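Local coordinates for putative dehydrogenase (Pseudomonas fluorescens, PDB 6UUG), which acts as MsuC, the methanesulfinate monooxygenase of a two-component flavin-dependent system in bacterial sulfur assimilation, at residues L399-W402 and Q406-P409; I251-F256 and L388-D393; A114-F119 and Q126-Q131; A59-L64 and N136-N141; G266-A271 and A298-F303. All blocks are in the same frame, centred on the assembly; numbering follows the deposited sequence.

Contact 1 (L399-W402 and Q406-P409); sequences LGDW and QSLP
The backbone of Gln406 and Ser407 folds back against the end of helix 392-405, where Asp401 and Trp402 offer their carbonyls, and this forms a C-terminal helix cap. Gln406 is the first residue to leave helical angles and takes a left-handed conformation (phi 56°), which turns the chain off the helix axis. Its amide N still bonds to Trp402 O at 2.9 Å, in the helical spacing but bent. The next amide, Ser407 N, runs straight to Asp401 O at 3.2 Å with an angle of 171° at the hydrogen. That second bond spans one residue more than the six-to-one link of a Schellman motif, so the turn is a wider one. Both donors sit above the plane of the carbonyl they reach.

Among the side chains, the carboxylate of Asp401 lies alongside Ser407, with OD2 3.4 Å from Ser407 CB. Its polar mate is instead Asn405, whose ND2 bonds to OD1. Trp402 carries most of the apolar contact. With CG anti to the backbone N (chi1 168°), its six-membered ring is brought against the departing chain, and CE3 comes 3.6 Å from Gln406 C, while Ser407 O stands near the ring plane at its edge. The indole also meets His338 and, edge-to-face, Trp304 of the second subunit, which places this cap at a subunit interface. The last touch along the exit path is made by one methyl of Leu408, with CD2 lying 3.8 Å from Trp402 CZ3.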
# COMPACT_ATOMS: atom_id res chain seq x y z
N LEU A 399 17.89 -8.59 -4.04
CA LEU A 399 16.98 -9.72 -3.94
C LEU A 399 16.33 -10.06 -5.27
O LEU A 399 16.07 -11.24 -5.55
CB LEU A 399 15.91 -9.44 -2.88
CG LEU A 399 16.39 -9.48 -1.42
CD1 LEU A 399 15.29 -9.06 -0.43
CD2 LEU A 399 16.91 -10.88 -1.05
N GLY A 400 16.06 -9.06 -6.11
CA GLY A 400 15.52 -9.34 -7.42
C GLY A 400 16.55 -10.04 -8.29
O GLY A 400 16.21 -10.90 -9.10
N ASP A 401 17.82 -9.67 -8.12
CA ASP A 401 18.86 -10.34 -8.89
C ASP A 401 18.91 -11.82 -8.55
O ASP A 401 19.13 -12.66 -9.43
CB ASP A 401 20.21 -9.68 -8.63
CG ASP A 401 21.19 -9.83 -9.80
OD1 ASP A 401 20.77 -10.05 -10.95
OD2 ASP A 401 22.41 -9.75 -9.54
N TRP A 402 18.67 -12.17 -7.28
CA TRP A 402 18.53 -13.58 -6.91
C TRP A 402 17.24 -14.18 -7.46
O TRP A 402 17.24 -15.27 -8.05
CB TRP A 402 18.57 -13.74 -5.39
CG TRP A 402 18.14 -15.12 -5.00
CD1 TRP A 402 16.96 -15.49 -4.40
CD2 TRP A 402 18.85 -16.34 -5.26
NE1 TRP A 402 16.92 -16.85 -4.24
CE2 TRP A 402 18.07 -17.40 -4.76
CE3 TRP A 402 20.09 -16.62 -5.85
CZ2 TRP A 402 18.47 -18.74 -4.85
CZ3 TRP A 402 20.49 -17.94 -5.92
CH2 TRP A 402 19.69 -18.98 -5.43
N GLN A 406 18.93 -15.73 -10.34
CA GLN A 406 19.62 -16.68 -9.47
C GLN A 406 21.09 -16.29 -9.25
O GLN A 406 21.98 -17.14 -9.19
CB GLN A 406 19.48 -18.11 -10.00
CG GLN A 406 18.01 -18.51 -10.16
CD GLN A 406 17.82 -19.83 -10.87
OE1 GLN A 406 18.72 -20.33 -11.54
NE2 GLN A 406 16.62 -20.40 -10.74
N SER A 407 21.33 -15.00 -9.11
CA SER A 407 22.66 -14.48 -8.83
C SER A 407 22.83 -14.29 -7.33
O SER A 407 22.06 -13.55 -6.70
CB SER A 407 22.90 -13.16 -9.56
OG SER A 407 22.73 -13.33 -10.95
N LEU A 408 23.85 -14.93 -6.76
CA LEU A 408 24.17 -14.73 -5.35
C LEU A 408 24.67 -13.31 -5.11
O LEU A 408 25.28 -12.70 -5.99
CB LEU A 408 25.23 -15.72 -4.89
CG LEU A 408 24.89 -17.21 -4.86
CD1 LEU A 408 26.12 -18.02 -4.44
CD2 LEU A 408 23.74 -17.49 -3.92
N PRO A 409 24.42 -12.76 -3.93
CA PRO A 409 24.91 -11.41 -3.64
C PRO A 409 26.43 -11.39 -3.54
O PRO A 409 27.06 -12.38 -3.17
CB PRO A 409 24.26 -11.08 -2.29
CG PRO A 409 23.84 -12.38 -1.71
CD PRO A 409 23.57 -13.30 -2.85

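Contact 2 (I251-F256 and L388-D393); sequences IAQLTF and LHDPLD
The amide of Gln253 and the carboxylate of Asp390 are the two flat groups that meet, with their planes turned 76° apart, so neither lies flat on the other. Contact is made by one oxygen of each: Gln253 OE1 stands 3.1 Å from Asp390 OD2. Both are acceptors, so this pair cannot be a hydrogen bond by itself. The amide nitrogen is farther off, Gln253 NE2 lying 3.7 Å from OD2 of Asp390. What reconciles the two oxygens is Lys347, whose NZ forms a salt bridge with Asp390 OD2 and a hydrogen bond with Gln253 OE1. Its positive charge probably offsets the repulsion expected between the two.

The glutamine chain bends at chi2 (-74°), which turns its amide toward Asp390. Asp390 comes from the loop just ahead of Pro391, the N-cap of helix 392-405, and its CB already points at the other segment. Two residues on from Gln253, Thr255 OG1 bonds at 2.7 Å to Ile251 O. The Thr255 amide N reaches the same oxygen at 2.8 Å, from the other face of the carbonyl plane.

This small polar junction is buried in the C-terminal helical bundle of the acyl-CoA dehydrogenase fold. Helix 333-360 provides Lys347 and packs Ile343 against Gln253. On the far flank, Leu254 rests on Ala317 and Leu321 of helix 294-327, and Ile251 on Leu111 and Ala114 of helix 100-119. Beyond Pro391, Asp393 bonds to His299 of the third subunit.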
# COMPACT_ATOMS: atom_id res chain seq x y z
N ILE A 251 26.48 -10.87 9.90
CA ILE A 251 26.19 -10.70 11.32
C ILE A 251 25.75 -9.27 11.60
O ILE A 251 24.79 -9.03 12.34
CB ILE A 251 27.41 -11.11 12.16
CG1 ILE A 251 27.63 -12.63 12.05
CG2 ILE A 251 27.23 -10.69 13.63
CD1 ILE A 251 29.04 -13.06 12.50
N ALA A 252 26.44 -8.29 11.02
CA ALA A 252 26.02 -6.89 11.19
C ALA A 252 24.60 -6.67 10.68
O ALA A 252 23.77 -6.08 11.39
CB ALA A 252 27.01 -5.96 10.48
N GLN A 253 24.30 -7.13 9.46
CA GLN A 253 22.96 -6.96 8.89
C GLN A 253 21.90 -7.65 9.74
O GLN A 253 20.82 -7.08 9.97
CB GLN A 253 22.93 -7.52 7.47
CG GLN A 253 23.76 -6.71 6.49
CD GLN A 253 23.10 -5.39 6.13
OE1 GLN A 253 21.92 -5.36 5.80
NE2 GLN A 253 23.86 -4.29 6.23
N LEU A 254 22.16 -8.87 10.20
CA LEU A 254 21.17 -9.57 11.02
C LEU A 254 21.05 -8.97 12.42
O LEU A 254 19.99 -9.08 13.05
CB LEU A 254 21.50 -11.07 11.07
CG LEU A 254 20.41 -11.99 11.64
CD1 LEU A 254 19.09 -11.77 10.93
CD2 LEU A 254 20.82 -13.47 11.52
N THR A 255 22.10 -8.30 12.91
CA THR A 255 22.00 -7.59 14.19
C THR A 255 21.02 -6.43 14.07
O THR A 255 20.11 -6.29 14.90
CB THR A 255 23.38 -7.10 14.63
OG1 THR A 255 24.23 -8.23 14.89
CG2 THR A 255 23.29 -6.24 15.89
N PHE A 256 21.17 -5.61 13.02
CA PHE A 256 20.19 -4.55 12.74
C PHE A 256 18.80 -5.13 12.59
O PHE A 256 17.83 -4.57 13.10
CB PHE A 256 20.55 -3.80 11.46
CG PHE A 256 21.61 -2.76 11.64
CD1 PHE A 256 21.44 -1.73 12.55
CD2 PHE A 256 22.75 -2.78 10.86
CE1 PHE A 256 22.41 -0.76 12.72
CE2 PHE A 256 23.73 -1.81 11.02
CZ PHE A 256 23.56 -0.80 11.95
N LEU A 388 17.82 3.73 7.30
CA LEU A 388 18.34 4.52 6.19
C LEU A 388 19.81 4.27 5.87
O LEU A 388 20.27 4.67 4.80
CB LEU A 388 18.20 6.01 6.49
CG LEU A 388 16.77 6.51 6.65
CD1 LEU A 388 16.78 7.97 7.10
CD2 LEU A 388 16.01 6.31 5.35
N HIS A 389 20.55 3.63 6.77
CA HIS A 389 21.98 3.52 6.53
C HIS A 389 22.33 2.49 5.45
O HIS A 389 23.45 2.51 4.95
CB HIS A 389 22.69 3.21 7.84
CG HIS A 389 22.67 4.36 8.80
ND1 HIS A 389 23.67 5.30 8.86
CD2 HIS A 389 21.74 4.74 9.71
CE1 HIS A 389 23.37 6.21 9.78
NE2 HIS A 389 22.21 5.89 10.32
N ASP A 390 21.37 1.64 5.06
CA ASP A 390 21.54 0.70 3.95
C ASP A 390 20.26 0.81 3.14
O ASP A 390 19.21 0.31 3.56
CB ASP A 390 21.79 -0.72 4.48
CG ASP A 390 21.58 -1.82 3.44
OD1 ASP A 390 21.71 -1.59 2.22
OD2 ASP A 390 21.30 -2.96 3.88
N PRO A 391 20.28 1.51 2.00
CA PRO A 391 19.02 1.90 1.34
C PRO A 391 18.20 0.70 0.86
O PRO A 391 18.68 -0.17 0.13
CB PRO A 391 19.49 2.77 0.16
CG PRO A 391 20.96 2.59 0.06
CD PRO A 391 21.45 2.17 1.40
N LEU A 392 16.92 0.70 1.27
CA LEU A 392 16.03 -0.43 0.99
C LEU A 392 15.89 -0.71 -0.50
O LEU A 392 15.77 -1.87 -0.91
CB LEU A 392 14.66 -0.16 1.61
CG LEU A 392 14.02 -1.21 2.53
CD1 LEU A 392 15.04 -1.82 3.46
CD2 LEU A 392 12.94 -0.52 3.33
N ASP A 393 15.88 0.33 -1.34
CA ASP A 393 15.67 0.09 -2.77
C ASP A 393 16.78 -0.77 -3.35
O ASP A 393 16.54 -1.58 -4.24
CB ASP A 393 15.58 1.41 -3.53
CG ASP A 393 14.28 2.15 -3.27
OD1 ASP A 393 13.21 1.49 -3.26
OD2 ASP A 393 14.35 3.37 -3.07

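Contact 3 (A114-F119 and Q126-Q131); sequences ATVRLF and QPWFEQ
A helical hairpin in the N-terminal domain of the acyl-CoA dehydrogenase fold brings Val116 and Arg117 of helix 100-119 against Trp128 and Phe129 of helix 122-135. The two short helical segments run nearly antiparallel, with axes 10.2 Å apart and crossing at -156°.

Val116 is the middle of the contact and spreads its two methyls over different partners. With CG1 anti to the carbonyl carbon (chi1 -62°), CG1 and CB both face the six-membered ring of Trp128, and Val116 CB lies 3.8 Å from CE3 of that indole. The remaining methyl, Val116 CG2, turns to the neighbouring aromatic and stops 4.0 Å from Phe129 CE1. Val116 and Phe129 pass side by side, pointing opposite ways. Phe129 also reaches the base of the arginine, its CZ sitting 3.7 Å from Arg117 CB. The closest approach of Arg117 is made by this aliphatic root, and the chain bends at chi2 (68°). Replacing Trp128 by an alanine would probably open a gap beside Val116 CB and CG1 and leave Trp139, which packs on the indole, without that support.

Every touch across the hairpin is apolar, and the approaches are oblique, neither squarely over a ring face nor at an edge. Trp125, one turn before Phe129, extends the aromatic cluster, its ring meeting Phe129 while it also packs on Val116 and Arg117. On the other side of helix 100-119, Ala114 rests on Ile251 and Leu118 on Arg248 of helix 247-277, and Leu118 meets Trp325 of helix 294-327.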
# COMPACT_ATOMS: atom_id res chain seq x y z
N ALA A 114 33.08 -10.58 17.03
CA ALA A 114 33.05 -11.41 15.84
C ALA A 114 34.10 -10.97 14.83
O ALA A 114 34.66 -11.80 14.11
CB ALA A 114 31.66 -11.37 15.19
N THR A 115 34.36 -9.66 14.77
CA THR A 115 35.32 -9.11 13.83
C THR A 115 36.73 -9.63 14.10
O THR A 115 37.43 -10.07 13.18
CB THR A 115 35.30 -7.58 13.90
OG1 THR A 115 33.98 -7.11 13.58
CG2 THR A 115 36.26 -6.99 12.89
N VAL A 116 37.19 -9.57 15.36
CA VAL A 116 38.52 -10.11 15.65
C VAL A 116 38.52 -11.62 15.46
O VAL A 116 39.51 -12.20 14.97
CB VAL A 116 39.02 -9.68 17.05
CG1 VAL A 116 39.15 -8.18 17.15
CG2 VAL A 116 38.14 -10.21 18.17
N ARG A 117 37.41 -12.29 15.80
CA ARG A 117 37.35 -13.74 15.66
C ARG A 117 37.50 -14.16 14.21
O ARG A 117 38.19 -15.14 13.90
CB ARG A 117 36.03 -14.26 16.24
CG ARG A 117 35.73 -15.74 15.91
CD ARG A 117 36.71 -16.66 16.62
NE ARG A 117 36.51 -18.07 16.27
CZ ARG A 117 37.02 -18.68 15.20
NH1 ARG A 117 37.77 -18.01 14.32
NH2 ARG A 117 36.79 -19.96 14.99
N LEU A 118 36.86 -13.43 13.29
CA LEU A 118 36.84 -13.83 11.89
C LEU A 118 38.03 -13.33 11.09
O LEU A 118 38.40 -13.96 10.08
CB LEU A 118 35.54 -13.35 11.24
CG LEU A 118 34.25 -14.01 11.71
CD1 LEU A 118 33.04 -13.27 11.13
CD2 LEU A 118 34.21 -15.47 11.30
N PHE A 119 38.64 -12.21 11.50
CA PHE A 119 39.64 -11.52 10.68
C PHE A 119 41.08 -11.72 11.14
O PHE A 119 41.99 -11.36 10.39
CB PHE A 119 39.38 -10.00 10.64
CG PHE A 119 38.14 -9.58 9.89
CD1 PHE A 119 37.36 -10.49 9.19
CD2 PHE A 119 37.76 -8.24 9.90
CE1 PHE A 119 36.22 -10.07 8.51
CE2 PHE A 119 36.63 -7.81 9.22
CZ PHE A 119 35.85 -8.72 8.52
N GLN A 126 42.08 -15.10 20.74
CA GLN A 126 41.88 -15.89 21.96
C GLN A 126 42.23 -15.10 23.21
O GLN A 126 41.40 -15.06 24.14
CB GLN A 126 42.65 -17.22 21.87
CG GLN A 126 42.09 -18.19 20.84
CD GLN A 126 42.79 -19.54 20.84
OE1 GLN A 126 42.17 -20.58 20.58
NE2 GLN A 126 44.08 -19.54 21.15
N PRO A 127 43.38 -14.42 23.31
CA PRO A 127 43.60 -13.54 24.47
C PRO A 127 42.57 -12.43 24.59
O PRO A 127 42.15 -12.08 25.70
CB PRO A 127 45.01 -12.97 24.23
CG PRO A 127 45.66 -13.93 23.31
CD PRO A 127 44.57 -14.46 22.43
N TRP A 128 42.15 -11.84 23.46
CA TRP A 128 41.14 -10.79 23.53
C TRP A 128 39.83 -11.33 24.11
O TRP A 128 39.18 -10.64 24.91
CB TRP A 128 40.91 -10.18 22.15
CG TRP A 128 41.97 -9.18 21.78
CD1 TRP A 128 42.65 -8.35 22.63
CD2 TRP A 128 42.46 -8.89 20.47
NE1 TRP A 128 43.53 -7.56 21.93
CE2 TRP A 128 43.44 -7.88 20.60
CE3 TRP A 128 42.17 -9.39 19.19
CZ2 TRP A 128 44.13 -7.37 19.50
CZ3 TRP A 128 42.85 -8.89 18.11
CH2 TRP A 128 43.82 -7.88 18.27
N PHE A 129 39.44 -12.54 23.71
CA PHE A 129 38.23 -13.17 24.27
C PHE A 129 38.39 -13.44 25.77
O PHE A 129 37.49 -13.16 26.56
CB PHE A 129 37.93 -14.48 23.55
CG PHE A 129 37.14 -14.32 22.27
CD1 PHE A 129 37.07 -13.10 21.62
CD2 PHE A 129 36.46 -15.41 21.72
CE1 PHE A 129 36.33 -12.96 20.44
CE2 PHE A 129 35.73 -15.29 20.55
CZ PHE A 129 35.65 -14.05 19.91
N GLU A 130 39.53 -14.00 26.16
CA GLU A 130 39.76 -14.29 27.57
C GLU A 130 39.72 -13.02 28.42
O GLU A 130 39.08 -12.99 29.47
CB GLU A 130 41.09 -15.02 27.74
CG GLU A 130 41.14 -16.36 27.04
CD GLU A 130 42.52 -17.00 27.07
OE1 GLU A 130 43.51 -16.25 27.22
OE2 GLU A 130 42.61 -18.24 26.95
N GLN A 131 40.39 -11.96 27.97
CA GLN A 131 40.39 -10.73 28.77
C GLN A 131 39.02 -10.07 28.80
O GLN A 131 38.62 -9.50 29.82
CB GLN A 131 41.43 -9.75 28.23
CG GLN A 131 42.86 -10.27 28.30
CD GLN A 131 43.84 -9.32 27.66
OE1 GLN A 131 44.52 -8.55 28.34
NE2 GLN A 131 43.91 -9.35 26.33

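Contact 4 (A59-L64 and N136-N141); sequences AERDAL and NWFWGN
This is a buried cation-pi stack between Arg61 of helix 58-67 and Phe138, which lies just ahead of strand 139-142, where the helical part of the chain passes into its beta part. The guanidinium lies nearly flat on the ring, with planes 20° apart and Arg61 CZ 3.9 Å from the Phe138 centroid, almost on the ring normal. NH2 comes down toward the rim, 3.5 Å from Phe138 CG. A bend at chi3 (62°) folds the arginine chain so that its flat end turns onto the ring. Asp173 forms a salt bridge with Arg61 NE, which is likely to fix the rotation of the guanidinium and to offset its charge.

The edge of the same ring is also used. Leu64, one turn further along the helix, brings CD1 to 3.9 Å from Phe138 CZ, near the ring plane, and Arg61 O lies in that plane too, 4.0 Å from CE2. The phenylalanine is thus met over a face by a cation and along its rim by a methyl and a carbonyl, while His109 of helix 100-119 meets it as well. Such a join of alpha-helical N-terminal domain to beta domain belongs to the acyl-CoA dehydrogenase fold.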
# COMPACT_ATOMS: atom_id res chain seq x y z
N ALA A 59 24.91 4.35 33.43
CA ALA A 59 24.35 3.42 34.41
C ALA A 59 23.88 2.13 33.75
O ALA A 59 24.06 1.03 34.30
CB ALA A 59 23.19 4.10 35.16
N GLU A 60 23.27 2.24 32.57
CA GLU A 60 22.79 1.05 31.87
C GLU A 60 23.96 0.23 31.31
O GLU A 60 23.92 -1.00 31.32
CB GLU A 60 21.83 1.45 30.75
CG GLU A 60 20.50 2.03 31.23
CD GLU A 60 20.63 3.38 31.94
OE1 GLU A 60 21.51 4.18 31.56
OE2 GLU A 60 19.86 3.63 32.89
N ARG A 61 25.00 0.90 30.83
CA ARG A 61 26.17 0.19 30.33
C ARG A 61 26.88 -0.55 31.46
O ARG A 61 27.35 -1.68 31.28
CB ARG A 61 27.12 1.16 29.62
CG ARG A 61 26.53 1.78 28.34
CD ARG A 61 27.42 2.88 27.77
NE ARG A 61 28.73 2.35 27.39
CZ ARG A 61 29.02 1.86 26.19
NH1 ARG A 61 28.10 1.84 25.22
NH2 ARG A 61 30.24 1.39 25.96
N ASP A 62 26.95 0.07 32.65
CA ASP A 62 27.54 -0.63 33.79
C ASP A 62 26.68 -1.82 34.21
O ASP A 62 27.20 -2.87 34.61
CB ASP A 62 27.72 0.33 34.98
CG ASP A 62 28.89 1.29 34.79
OD1 ASP A 62 29.77 1.02 33.93
OD2 ASP A 62 28.93 2.31 35.50
N ALA A 63 25.35 -1.69 34.11
CA ALA A 63 24.47 -2.82 34.40
C ALA A 63 24.73 -3.98 33.44
O ALA A 63 24.64 -5.14 33.84
CB ALA A 63 23.01 -2.37 34.33
N LEU A 64 25.04 -3.68 32.18
CA LEU A 64 25.46 -4.73 31.25
C LEU A 64 26.79 -5.35 31.68
O LEU A 64 26.95 -6.57 31.63
CB LEU A 64 25.57 -4.16 29.83
CG LEU A 64 24.24 -3.81 29.16
CD1 LEU A 64 24.50 -3.14 27.80
CD2 LEU A 64 23.40 -5.06 28.97
N ASN A 136 35.05 -7.99 31.67
CA ASN A 136 33.85 -7.36 31.11
C ASN A 136 34.18 -6.09 30.32
O ASN A 136 33.57 -5.04 30.51
CB ASN A 136 32.81 -7.06 32.20
CG ASN A 136 32.19 -8.31 32.77
OD1 ASN A 136 31.44 -9.01 32.09
ND2 ASN A 136 32.50 -8.60 34.02
N TRP A 137 35.16 -6.20 29.42
CA TRP A 137 35.47 -5.12 28.49
C TRP A 137 34.29 -4.87 27.55
O TRP A 137 33.73 -5.82 26.99
CB TRP A 137 36.69 -5.48 27.65
CG TRP A 137 38.01 -5.44 28.34
CD1 TRP A 137 38.28 -5.02 29.61
CD2 TRP A 137 39.26 -5.84 27.77
NE1 TRP A 137 39.64 -5.14 29.87
CE2 TRP A 137 40.26 -5.64 28.75
CE3 TRP A 137 39.63 -6.34 26.52
CZ2 TRP A 137 41.60 -5.93 28.52
CZ3 TRP A 137 40.97 -6.63 26.29
CH2 TRP A 137 41.93 -6.42 27.28
N PHE A 138 33.95 -3.60 27.36
CA PHE A 138 32.91 -3.17 26.42
C PHE A 138 33.62 -2.73 25.14
O PHE A 138 34.48 -1.83 25.18
CB PHE A 138 32.09 -2.03 27.03
CG PHE A 138 30.60 -2.06 26.70
CD1 PHE A 138 30.15 -2.20 25.39
CD2 PHE A 138 29.66 -1.92 27.71
CE1 PHE A 138 28.78 -2.21 25.10
CE2 PHE A 138 28.29 -1.94 27.43
CZ PHE A 138 27.85 -2.08 26.12
N TRP A 139 33.30 -3.37 24.01
CA TRP A 139 33.94 -3.08 22.73
C TRP A 139 33.08 -2.11 21.92
O TRP A 139 31.87 -2.31 21.80
CB TRP A 139 34.14 -4.36 21.92
CG TRP A 139 35.26 -5.24 22.42
CD1 TRP A 139 35.31 -5.88 23.63
CD2 TRP A 139 36.45 -5.60 21.72
NE1 TRP A 139 36.48 -6.61 23.72
CE2 TRP A 139 37.20 -6.45 22.56
CE3 TRP A 139 36.98 -5.27 20.46
CZ2 TRP A 139 38.43 -6.99 22.19
CZ3 TRP A 139 38.20 -5.81 20.08
CH2 TRP A 139 38.92 -6.66 20.95
N GLY A 140 33.72 -1.08 21.34
CA GLY A 140 33.03 -0.07 20.57
C GLY A 140 33.48 -0.07 19.11
O GLY A 140 34.43 -0.75 18.72
N ASN A 141 32.77 0.73 18.31
CA ASN A 141 32.95 0.74 16.86
C ASN A 141 33.62 2.03 16.41
O ASN A 141 33.20 3.12 16.81
CB ASN A 141 31.61 0.60 16.14
CG ASN A 141 31.75 0.79 14.64
OD1 ASN A 141 32.44 0.03 13.97
ND2 ASN A 141 31.10 1.82 14.11

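Contact 5 (G266-A271 and A298-F303); sequences GAFEEA and AHYGEF
Tyr300 is the first residue of segment 298-303 to touch the other helix, and it does so with both its ring and its hydroxyl. Its CD1 lies 3.7 Å from Phe268 CE1, which stands near the tyrosine ring plane, at the edge. The two rings are inclined at 68° with centroids 6.0 Å apart, an oblique pairing that is neither a stack nor a T. Further out, the phenol reaches past Phe268 to Ala271, where Tyr300 OH lies 3.8 Å from the CB methyl. The hydroxyl is also 3.2 Å from Ala271 O, but the angle there is poor; its bond is with Thr275 OG1, one turn on along helix 247-277.

Three residues later Phe303 points its CB at Phe268, and the CB of Phe303 stops 4.0 Å from Phe268 CD1. Its ring is turned the other way, with His299 O over one face. Phe268 can meet both residues because its CG is anti to the backbone N (chi1 169°), which sends the ring out between the helices. They run nearly antiparallel, with segment axes 12.1 Å apart, a separation filled by these aromatic side chains.

A phenylalanine in place of Tyr300 would probably leave the Thr275 hydroxyl without this partner. Gly400 and Ala403 of the second subunit pack on Tyr300 and Phe268, so the same aromatics serve a subunit interface. The chemistry is therefore that of an apolar aromatic layer in which the buried phenol hydroxyl finds a hydrogen-bond partner in Thr275.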
# COMPACT_ATOMS: atom_id res chain seq x y z
N GLY A 266 8.14 -3.97 20.57
CA GLY A 266 7.96 -3.13 21.75
C GLY A 266 6.91 -2.06 21.52
O GLY A 266 6.07 -1.78 22.39
N ALA A 267 6.92 -1.47 20.32
CA ALA A 267 5.88 -0.50 19.95
C ALA A 267 4.50 -1.14 20.01
O ALA A 267 3.55 -0.55 20.54
CB ALA A 267 6.16 0.04 18.54
N PHE A 268 4.38 -2.34 19.44
CA PHE A 268 3.11 -3.06 19.46
C PHE A 268 2.64 -3.29 20.89
O PHE A 268 1.47 -3.05 21.22
CB PHE A 268 3.27 -4.40 18.73
CG PHE A 268 2.13 -5.35 18.91
CD1 PHE A 268 1.03 -5.31 18.05
CD2 PHE A 268 2.17 -6.34 19.89
CE1 PHE A 268 -0.04 -6.21 18.20
CE2 PHE A 268 1.12 -7.25 20.04
CZ PHE A 268 0.01 -7.18 19.19
N GLU A 269 3.53 -3.78 21.76
CA GLU A 269 3.10 -4.06 23.13
C GLU A 269 2.73 -2.77 23.86
O GLU A 269 1.77 -2.76 24.64
CB GLU A 269 4.19 -4.82 23.88
CG GLU A 269 3.77 -5.23 25.30
CD GLU A 269 2.44 -5.99 25.35
OE1 GLU A 269 2.11 -6.75 24.42
OE2 GLU A 269 1.71 -5.81 26.35
N GLU A 270 3.46 -1.68 23.62
CA GLU A 270 3.11 -0.43 24.29
C GLU A 270 1.75 0.07 23.81
O GLU A 270 0.95 0.58 24.61
CB GLU A 270 4.20 0.62 24.07
CG GLU A 270 4.00 1.90 24.88
CD GLU A 270 5.24 2.79 24.95
OE1 GLU A 270 6.14 2.64 24.10
OE2 GLU A 270 5.32 3.64 25.86
N ALA A 271 1.47 -0.07 22.52
CA ALA A 271 0.18 0.33 21.97
C ALA A 271 -0.95 -0.51 22.57
O ALA A 271 -2.00 0.03 22.95
CB ALA A 271 0.19 0.21 20.45
N ALA A 298 -9.39 -4.69 13.39
CA ALA A 298 -8.79 -4.98 12.09
C ALA A 298 -7.35 -4.46 12.03
O ALA A 298 -6.46 -5.14 11.50
CB ALA A 298 -9.64 -4.41 10.97
N HIS A 299 -7.10 -3.27 12.60
CA HIS A 299 -5.73 -2.77 12.71
C HIS A 299 -4.85 -3.75 13.46
O HIS A 299 -3.73 -4.04 13.03
CB HIS A 299 -5.68 -1.43 13.43
CG HIS A 299 -6.03 -0.26 12.57
ND1 HIS A 299 -5.34 0.05 11.42
CD2 HIS A 299 -7.01 0.67 12.69
CE1 HIS A 299 -5.87 1.14 10.88
NE2 HIS A 299 -6.88 1.53 11.63
N TYR A 300 -5.31 -4.23 14.62
CA TYR A 300 -4.49 -5.17 15.38
C TYR A 300 -4.27 -6.47 14.62
O TYR A 300 -3.19 -7.07 14.74
CB TYR A 300 -5.11 -5.42 16.76
CG TYR A 300 -4.62 -4.39 17.75
CD1 TYR A 300 -3.38 -4.53 18.35
CD2 TYR A 300 -5.37 -3.24 18.05
CE1 TYR A 300 -2.89 -3.59 19.23
CE2 TYR A 300 -4.89 -2.29 18.96
CZ TYR A 300 -3.66 -2.47 19.53
OH TYR A 300 -3.15 -1.54 20.42
N GLY A 301 -5.26 -6.93 13.84
CA GLY A 301 -5.07 -8.11 13.01
C GLY A 301 -4.01 -7.89 11.94
O GLY A 301 -3.21 -8.78 11.66
N GLU A 302 -3.99 -6.70 11.34
CA GLU A 302 -2.93 -6.39 10.39
C GLU A 302 -1.57 -6.30 11.08
O GLU A 302 -0.57 -6.79 10.53
CB GLU A 302 -3.27 -5.10 9.64
CG GLU A 302 -4.46 -5.32 8.70
CD GLU A 302 -4.82 -4.12 7.86
OE1 GLU A 302 -4.65 -2.98 8.32
OE2 GLU A 302 -5.30 -4.33 6.73
N PHE A 303 -1.49 -5.71 12.28
CA PHE A 303 -0.22 -5.73 13.01
C PHE A 303 0.24 -7.16 13.25
O PHE A 303 1.43 -7.48 13.12
CB PHE A 303 -0.36 -5.01 14.35
CG PHE A 303 -0.76 -3.56 14.24
CD1 PHE A 303 -0.55 -2.84 13.08
CD2 PHE A 303 -1.38 -2.94 15.31
CE1 PHE A 303 -0.95 -1.51 12.98
CE2 PHE A 303 -1.77 -1.61 15.23
CZ PHE A 303 -1.56 -0.89 14.06

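From the N terminus, contact 4 opens first: residues 59-64 wait for 136-141, and the helical hairpin of contact 3 forms entirely within that span. The two touch, Trp139 packing against both Val116 and Trp128, so the N-terminal helices and the start of the beta region are one packed unit. Contact 2 then closes a much longer loop, from 251-256 to 388-393, which encloses contact 5 at the far end of helix 247-277. Contact 1 follows in series as the chain leaves helix 392-405. None of the loops cross. Ile251 packs on Ala114 and Leu118, linking contacts 2 and 3 across the two domains, while contacts 1 and 5 both face the second subunit.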